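Long-range contacts in BDI_3064 protein (Parabacteroides distasonis ATCC 8503, PDB 5Z06), which hydrolyses linear beta-1,2-glucan and beta-1,2-glucooligosaccharides as an exo-type enzyme, releasing sophorose from the non-reducing end: residues P30-K34 / E55-A61; D509-N515 / V526-N530. All coordinates share one frame; numbering follows the deposited sequence.

Contact 1 of 2, residues P30-K34 / E55-A61; sequences PSWIK and ELTYVSA
Ser31 OG accepts the backbone N-H of Ala61 at 2.7 Å in a nearly straight bond (168°), and a water joined to the same hydroxyl donates to Ala61 O. Beyond this side-chain bond the backbones run antiparallel: Trp32 and Val59 form a hydrogen-bonded pair, with Val59 N 2.7 Å from Trp32 O, and Ile33 and Tyr58 the adjoining non-hydrogen-bonded pair. Lys34 N continues the ladder to Thr57 O, which Ile33 CA also approaches at 3.2 Å. Fully extended, Lys34 brings NZ to the syn lone pair of Glu55 OE1, a 2.7 Å salt bridge. The other carboxylate oxygen, OE2, is met on its anti side by Thr57 OG1, itself bonded to Thr171, so a bond at each oxygen helps fix the carboxylate's rotation. Trp32, its chi1 near -178°, carries its ring along the strand until CZ3 lies 3.8 Å from Thr57 CG2; Val59 CG2 sits at the ring edge. On the opposite side of the sheet Ile33 CD1 touches Leu56 CD1 at 3.6 Å, and both residues reach strand 65-71. Strand 53-59, flanked by 32-33 and 169-180, thus faces a second antiparallel sheet containing 23-28 and 65-71, consistent with a beta-sandwich.

Contact 2 of 2, residues D509-N515 / V526-N530; sequences DGKMYTN and VGVSN
Asn515 meets the carbonyl of Gly527 along CB, CG and ND2: CB lies 3.3 Å from Gly527 O, CG follows at a similar distance, and ND2 donates to that oxygen at 2.7 Å, 27° out of the carbonyl plane. Placing CG anti to the backbone N (chi1 180°) sends the amide across the contact; ND2 is also 2.6 Å from Ser529 O and bonded to Tyr519 OH, while OD1 takes Asn517 N, so both ends of the amide are held. Two backbone bonds flank it, Gly527 N to Tyr513 O at 3.0 Å and Ser529 N to Asp509 O at 2.8 Å. Between them Gly510, at positive phi, brings CA to 3.1 Å from Gly527 O, where a CB would collide. Gly510 also opens the type I turn that ends at Tyr513. Val526 CG1 stands over one face of the Tyr513 ring, 3.7 Å from its centroid, a CH-pi contact nearest CZ and CE2. A leucine in place of Tyr513 would probably deprive Val526 of this flat aromatic surface and leave the Tyr556 hydroxyl without this partner. The paired loops lie between two helices: Tyr513 and Val528 touch Arg501 of helix 495-505, while Val526 meets Tyr556 at the start of helix 556-573, and strands 518-519 and 522-523 lie in the chain between the two loops.

How the contacts relate
Contact 1 and contact 2 stand in different parts of the monomer, their centres 53 Å apart and their nearest atoms about 38 Å apart, with no shared strand, helix or sheet. They follow in series: contact 1 closes within the N-terminal beta-rich region, the chain then builds the four-stranded sheet of residues 219-278, and contact 2 opens later among helices, within the glycoamylase-like region (about residues 457-691). The calcium ion, held by Asn52 and Asp175 among others, is about 12 Å from the Glu55 side chain; Asn52 directly precedes strand 53-59, and Asp175 lies in its neighbour 169-180. The contacts thus belong to separately built parts, contact 2 to the probable helical glycosidase part.

Contact 1 of 2, residues P30-K34 / E55-A61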
ATOM      1  N   PRO A  30      12.617 -17.564 -36.525  1.00 34.06           N
ATOM      2  CA  PRO A  30      13.645 -16.528 -36.663  1.00 33.86           C
ATOM      3  C   PRO A  30      13.228 -15.123 -36.304  1.00 31.21           C
ATOM      4  O   PRO A  30      14.004 -14.205 -36.523  1.00 30.20           O
ATOM      5  CB  PRO A  30      13.983 -16.586 -38.169  1.00 34.01           C
ATOM      6  CG  PRO A  30      12.704 -17.063 -38.782  1.00 34.79           C
ATOM      7  CD  PRO A  30      12.278 -18.144 -37.837  1.00 33.89           C
ATOM      8  N   SER A  31      12.018 -14.946 -35.803  1.00 31.43           N
ATOM      9  CA  SER A  31      11.616 -13.657 -35.266  1.00 31.65           C
ATOM     10  C   SER A  31      12.246 -13.434 -33.891  1.00 30.84           C
ATOM     11  O   SER A  31      12.759 -14.355 -33.251  1.00 35.48           O
ATOM     12  CB  SER A  31      10.086 -13.540 -35.196  1.00 32.36           C
ATOM     13  OG  SER A  31       9.564 -13.312 -36.476  1.00 33.57           O
ATOM     14  N   TRP A  32      12.192 -12.194 -33.446  1.00 29.10           N
ATOM     15  CA  TRP A  32      12.759 -11.841 -32.191  1.00 28.88           C
ATOM     16  C   TRP A  32      12.022 -10.663 -31.620  1.00 28.98           C
ATOM     17  O   TRP A  32      11.517  -9.826 -32.349  1.00 30.51           O
ATOM     18  CB  TRP A  32      14.252 -11.544 -32.339  1.00 29.23           C
ATOM     19  CG  TRP A  32      14.890 -11.209 -31.044  1.00 30.07           C
ATOM     20  CD1 TRP A  32      14.983 -12.014 -29.929  1.00 31.29           C
ATOM     21  CD2 TRP A  32      15.469  -9.959 -30.681  1.00 30.53           C
ATOM     22  NE1 TRP A  32      15.608 -11.336 -28.906  1.00 29.57           N
ATOM     23  CE2 TRP A  32      15.915 -10.074 -29.341  1.00 30.39           C
ATOM     24  CE3 TRP A  32      15.674  -8.753 -31.356  1.00 30.45           C
ATOM     25  CZ2 TRP A  32      16.553  -9.033 -28.683  1.00 29.35           C
ATOM     26  CZ3 TRP A  32      16.312  -7.711 -30.685  1.00 29.40           C
ATOM     27  CH2 TRP A  32      16.752  -7.869 -29.373  1.00 29.72           C
ATOM     28  N   ILE A  33      11.899 -10.658 -30.302  1.00 28.78           N
ATOM     29  CA  ILE A  33      11.534  -9.460 -29.576  1.00 29.18           C
ATOM     30  C   ILE A  33      12.405  -9.349 -28.330  1.00 27.71           C
ATOM     31  O   ILE A  33      12.638 -10.333 -27.613  1.00 29.30           O
ATOM     32  CB  ILE A  33      10.025  -9.386 -29.232  1.00 28.60           C
ATOM     33  CG1 ILE A  33       9.730  -8.093 -28.489  1.00 28.87           C
ATOM     34  CG2 ILE A  33       9.558 -10.609 -28.429  1.00 29.24           C
ATOM     35  CD1 ILE A  33       8.274  -7.693 -28.524  1.00 30.73           C
ATOM     36  N   LYS A  34      12.880  -8.132 -28.085  1.00 27.58           N
ATOM     37  CA  LYS A  34      13.780  -7.888 -27.001  1.00 28.07           C
ATOM     38  C   LYS A  34      12.982  -8.017 -25.728  1.00 28.19           C
ATOM     39  O   LYS A  34      11.890  -7.459 -25.623  1.00 30.69           O
ATOM     40  CB  LYS A  34      14.395  -6.489 -27.108  1.00 28.16           C
ATOM     41  CG  LYS A  34      15.497  -6.241 -26.099  1.00 28.44           C
ATOM     42  CD  LYS A  34      16.015  -4.822 -26.218  1.00 27.79           C
ATOM     43  CE  LYS A  34      16.866  -4.409 -25.050  1.00 28.89           C
ATOM     44  NZ  LYS A  34      17.315  -2.987 -25.172  1.00 29.03           N
ATOM     45  N   GLU A  55      10.059  -0.430 -24.311  1.00 31.28           N
ATOM     46  CA  GLU A  55      10.814  -0.625 -25.517  1.00 32.10           C
ATOM     47  C   GLU A  55      10.236  -1.813 -26.225  1.00 32.40           C
ATOM     48  O   GLU A  55      10.124  -2.890 -25.661  1.00 28.58           O
ATOM     49  CB  GLU A  55      12.287  -0.881 -25.221  1.00 32.50           C
ATOM     50  CG  GLU A  55      13.149  -0.748 -26.467  1.00 32.67           C
ATOM     51  CD  GLU A  55      14.511  -1.381 -26.334  1.00 32.70           C
ATOM     52  OE1 GLU A  55      14.982  -1.545 -25.197  1.00 30.42           O
ATOM     53  OE2 GLU A  55      15.106  -1.734 -27.381  1.00 34.11           O
ATOM     54  N   LEU A  56       9.882  -1.608 -27.480  1.00 33.35           N
ATOM     55  CA  LEU A  56       9.384  -2.682 -28.290  1.00 35.27           C
ATOM     56  C   LEU A  56      10.358  -2.848 -29.455  1.00 33.06           C
ATOM     57  O   LEU A  56      10.238  -2.176 -30.482  1.00 33.82           O
ATOM     58  CB  LEU A  56       7.952  -2.369 -28.742  1.00 35.84           C
ATOM     59  CG  LEU A  56       7.238  -3.588 -29.313  1.00 38.65           C
ATOM     60  CD1 LEU A  56       6.728  -4.473 -28.190  1.00 40.53           C
ATOM     61  CD2 LEU A  56       6.086  -3.180 -30.222  1.00 40.16           C
ATOM     62  N   THR A  57      11.348  -3.713 -29.261  1.00 32.28           N
ATOM     63  CA  THR A  57      12.376  -3.956 -30.278  1.00 31.94           C
ATOM     64  C   THR A  57      12.169  -5.360 -30.767  1.00 32.25           C
ATOM     65  O   THR A  57      12.182  -6.317 -29.982  1.00 33.71           O
ATOM     66  CB  THR A  57      13.793  -3.712 -29.756  1.00 31.29           C
ATOM     67  OG1 THR A  57      13.955  -2.308 -29.561  1.00 29.90           O
ATOM     68  CG2 THR A  57      14.871  -4.199 -30.737  1.00 31.54           C
ATOM     69  N   TYR A  58      11.938  -5.472 -32.070  1.00 32.19           N
ATOM     70  CA  TYR A  58      11.547  -6.736 -32.660  1.00 31.55           C
ATOM     71  C   TYR A  58      12.083  -6.940 -34.060  1.00 32.01           C
ATOM     72  O   TYR A  58      12.430  -5.994 -34.756  1.00 31.71           O
ATOM     73  CB  TYR A  58      10.016  -6.860 -32.683  1.00 32.27           C
ATOM     74  CG  TYR A  58       9.343  -5.776 -33.483  1.00 32.17           C
ATOM     75  CD1 TYR A  58       9.029  -4.543 -32.896  1.00 32.63           C
ATOM     76  CD2 TYR A  58       9.054  -5.959 -34.846  1.00 35.34           C
ATOM     77  CE1 TYR A  58       8.410  -3.534 -33.628  1.00 33.54           C
ATOM     78  CE2 TYR A  58       8.438  -4.947 -35.600  1.00 33.37           C
ATOM     79  CZ  TYR A  58       8.132  -3.741 -34.995  1.00 34.07           C
ATOM     80  OH  TYR A  58       7.542  -2.731 -35.720  1.00 34.38           O
ATOM     81  N   VAL A  59      12.104  -8.213 -34.444  1.00 32.94           N
ATOM     82  CA  VAL A  59      12.334  -8.662 -35.799  1.00 32.50           C
ATOM     83  C   VAL A  59      11.153  -9.551 -36.158  1.00 31.74           C
ATOM     84  O   VAL A  59      10.923 -10.589 -35.542  1.00 31.55           O
ATOM     85  CB  VAL A  59      13.650  -9.453 -35.924  1.00 31.71           C
ATOM     86  CG1 VAL A  59      13.868  -9.915 -37.360  1.00 32.40           C
ATOM     87  CG2 VAL A  59      14.826  -8.591 -35.473  1.00 32.40           C
ATOM     88  N   SER A  60      10.400  -9.122 -37.150  1.00 33.47           N
ATOM     89  CA  SER A  60       9.308  -9.907 -37.681  1.00 36.01           C
ATOM     90  C   SER A  60       9.895 -10.623 -38.890  1.00 37.77           C
ATOM     91  O   SER A  60      10.063 -10.015 -39.940  1.00 37.62           O
ATOM     92  CB  SER A  60       8.151  -8.987 -38.075  1.00 36.23           C
ATOM     93  OG  SER A  60       7.817  -8.104 -37.016  1.00 37.03           O
ATOM     94  N   ALA A  61      10.259 -11.893 -38.717  1.00 38.95           N
ATOM     95  CA  ALA A  61      10.891 -12.666 -39.778  1.00 40.03           C
ATOM     96  C   ALA A  61       9.901 -13.666 -40.369  1.00 41.32           C
ATOM     97  O   ALA A  61       9.084 -14.250 -39.636  1.00 40.75           O
ATOM     98  CB  ALA A  61      12.127 -13.393 -39.261  1.00 39.75           C
TER
HETATM   99  O   HOH W   1       7.341 -12.569 -37.773  1.00 38.11           O
HETATM  100  O   HOH W   2      11.158  -5.017 -26.823  1.00 34.92           O

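Contact 2 of 2, residues D509-N515 / V526-N530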
ATOM      1  N   ASP A 509       3.156 -26.921  14.144  1.00 35.18           N
ATOM      2  CA  ASP A 509       3.847 -26.107  15.128  1.00 34.38           C
ATOM      3  C   ASP A 509       2.896 -25.000  15.584  1.00 33.46           C
ATOM      4  O   ASP A 509       2.316 -24.308  14.742  1.00 31.88           O
ATOM      5  CB  ASP A 509       5.105 -25.417  14.547  1.00 37.98           C
ATOM      6  CG  ASP A 509       6.109 -26.378  13.876  1.00 38.00           C
ATOM      7  OD1 ASP A 509       5.783 -27.551  13.617  1.00 42.25           O
ATOM      8  OD2 ASP A 509       7.233 -25.927  13.585  1.00 38.11           O
ATOM      9  N   GLY A 510       2.725 -24.852  16.903  1.00 30.36           N
ATOM     10  CA  GLY A 510       1.866 -23.817  17.454  1.00 30.19           C
ATOM     11  C   GLY A 510       0.378 -24.097  17.407  1.00 29.90           C
ATOM     12  O   GLY A 510      -0.431 -23.254  17.821  1.00 28.61           O
ATOM     13  N   LYS A 511      -0.010 -25.282  16.950  1.00 30.17           N
ATOM     14  CA  LYS A 511      -1.425 -25.625  16.945  1.00 33.13           C
ATOM     15  C   LYS A 511      -2.003 -25.656  18.384  1.00 30.71           C
ATOM     16  O   LYS A 511      -3.194 -25.457  18.554  1.00 32.35           O
ATOM     17  CB  LYS A 511      -1.692 -26.940  16.198  1.00 34.70           C
ATOM     18  CG  LYS A 511      -1.284 -28.182  16.963  1.00 36.90           C
ATOM     19  CD  LYS A 511      -1.604 -29.423  16.151  1.00 39.34           C
ATOM     20  CE  LYS A 511      -1.507 -30.651  17.027  1.00 40.45           C
ATOM     21  NZ  LYS A 511      -2.036 -31.835  16.308  1.00 42.94           N
ATOM     22  N   MET A 512      -1.161 -25.869  19.394  1.00 31.81           N
ATOM     23  CA  MET A 512      -1.580 -25.808  20.814  1.00 35.78           C
ATOM     24  C   MET A 512      -1.539 -24.391  21.412  1.00 33.97           C
ATOM     25  O   MET A 512      -1.569 -24.233  22.629  1.00 33.38           O
ATOM     26  CB  MET A 512      -0.690 -26.735  21.678  1.00 38.56           C
ATOM     27  CG  MET A 512      -0.675 -28.211  21.276  1.00 41.39           C
ATOM     28  SD  MET A 512      -2.352 -28.842  21.169  1.00 47.04           S
ATOM     29  CE  MET A 512      -2.815 -28.970  22.906  1.00 46.77           C
ATOM     30  N   TYR A 513      -1.478 -23.379  20.548  1.00 33.75           N
ATOM     31  CA  TYR A 513      -1.221 -21.967  20.902  1.00 31.39           C
ATOM     32  C   TYR A 513       0.216 -21.773  21.270  1.00 30.02           C
ATOM     33  O   TYR A 513       0.930 -20.975  20.644  1.00 29.02           O
ATOM     34  CB  TYR A 513      -2.131 -21.390  21.998  1.00 31.31           C
ATOM     35  CG  TYR A 513      -1.829 -19.931  22.196  1.00 30.14           C
ATOM     36  CD1 TYR A 513      -2.256 -18.984  21.276  1.00 29.98           C
ATOM     37  CD2 TYR A 513      -1.070 -19.504  23.273  1.00 30.44           C
ATOM     38  CE1 TYR A 513      -1.966 -17.631  21.447  1.00 28.62           C
ATOM     39  CE2 TYR A 513      -0.765 -18.169  23.442  1.00 30.20           C
ATOM     40  CZ  TYR A 513      -1.213 -17.244  22.525  1.00 28.56           C
ATOM     41  OH  TYR A 513      -0.873 -15.933  22.737  1.00 30.02           O
ATOM     42  N   THR A 514       0.614 -22.461  22.333  1.00 30.43           N
ATOM     43  CA  THR A 514       2.010 -22.738  22.591  1.00 31.55           C
ATOM     44  C   THR A 514       2.625 -23.528  21.441  1.00 29.83           C
ATOM     45  O   THR A 514       1.954 -24.268  20.709  1.00 27.71           O
ATOM     46  CB  THR A 514       2.192 -23.583  23.846  1.00 32.72           C
ATOM     47  OG1 THR A 514       1.326 -24.723  23.759  1.00 34.93           O
ATOM     48  CG2 THR A 514       1.870 -22.766  25.071  1.00 34.68           C
ATOM     49  N   ASN A 515       3.926 -23.380  21.311  1.00 31.30           N
ATOM     50  CA  ASN A 515       4.634 -23.951  20.187  1.00 31.65           C
ATOM     51  C   ASN A 515       5.765 -24.801  20.770  1.00 31.80           C
ATOM     52  O   ASN A 515       5.720 -26.035  20.678  1.00 30.50           O
ATOM     53  CB  ASN A 515       5.104 -22.816  19.266  1.00 31.47           C
ATOM     54  CG  ASN A 515       5.865 -23.305  18.052  1.00 31.60           C
ATOM     55  OD1 ASN A 515       6.666 -24.239  18.141  1.00 32.75           O
ATOM     56  ND2 ASN A 515       5.654 -22.644  16.918  1.00 30.13           N
ATOM     57  N   VAL A 526       5.285 -19.389  22.006  1.00 31.61           N
ATOM     58  CA  VAL A 526       3.952 -19.271  21.457  1.00 29.41           C
ATOM     59  C   VAL A 526       4.067 -18.923  19.990  1.00 29.86           C
ATOM     60  O   VAL A 526       4.980 -18.210  19.564  1.00 30.99           O
ATOM     61  CB  VAL A 526       3.198 -18.171  22.199  1.00 30.18           C
ATOM     62  CG1 VAL A 526       1.933 -17.742  21.452  1.00 30.85           C
ATOM     63  CG2 VAL A 526       2.866 -18.630  23.611  1.00 30.63           C
ATOM     64  N   GLY A 527       3.113 -19.391  19.221  1.00 29.98           N
ATOM     65  CA  GLY A 527       2.985 -18.946  17.860  1.00 31.02           C
ATOM     66  C   GLY A 527       2.765 -20.086  16.911  1.00 31.56           C
ATOM     67  O   GLY A 527       3.374 -21.155  17.042  1.00 32.56           O
ATOM     68  N   VAL A 528       1.922 -19.834  15.926  1.00 31.40           N
ATOM     69  CA  VAL A 528       1.685 -20.778  14.861  1.00 29.64           C
ATOM     70  C   VAL A 528       2.925 -20.764  14.005  1.00 29.68           C
ATOM     71  O   VAL A 528       3.483 -19.696  13.709  1.00 27.59           O
ATOM     72  CB  VAL A 528       0.501 -20.349  13.996  1.00 30.30           C
ATOM     73  CG1 VAL A 528       0.391 -21.225  12.746  1.00 30.09           C
ATOM     74  CG2 VAL A 528      -0.787 -20.417  14.809  1.00 30.92           C
ATOM     75  N   SER A 529       3.352 -21.953  13.601  1.00 28.74           N
ATOM     76  CA  SER A 529       4.494 -22.087  12.719  1.00 28.04           C
ATOM     77  C   SER A 529       5.669 -21.348  13.343  1.00 29.13           C
ATOM     78  O   SER A 529       5.847 -21.453  14.569  1.00 31.87           O
ATOM     79  CB  SER A 529       4.121 -21.612  11.316  1.00 28.50           C
ATOM     80  OG  SER A 529       5.122 -21.988  10.409  1.00 28.78           O
ATOM     81  N   ASN A 530       6.470 -20.613  12.560  1.00 29.71           N
ATOM     82  CA  ASN A 530       7.557 -19.829  13.137  1.00 29.04           C
ATOM     83  C   ASN A 530       7.201 -18.368  13.380  1.00 29.01           C
ATOM     84  O   ASN A 530       8.093 -17.545  13.543  1.00 28.91           O
ATOM     85  CB  ASN A 530       8.885 -20.007  12.369  1.00 30.53           C
ATOM     86  CG  ASN A 530       8.841 -19.494  10.946  1.00 29.06           C
ATOM     87  OD1 ASN A 530       7.823 -19.004  10.469  1.00 28.99           O
ATOM     88  ND2 ASN A 530       9.971 -19.606  10.263  1.00 28.77           N
TER
HETATM   89  O   HOH W   3       7.168 -23.835  11.038  1.00 34.10           O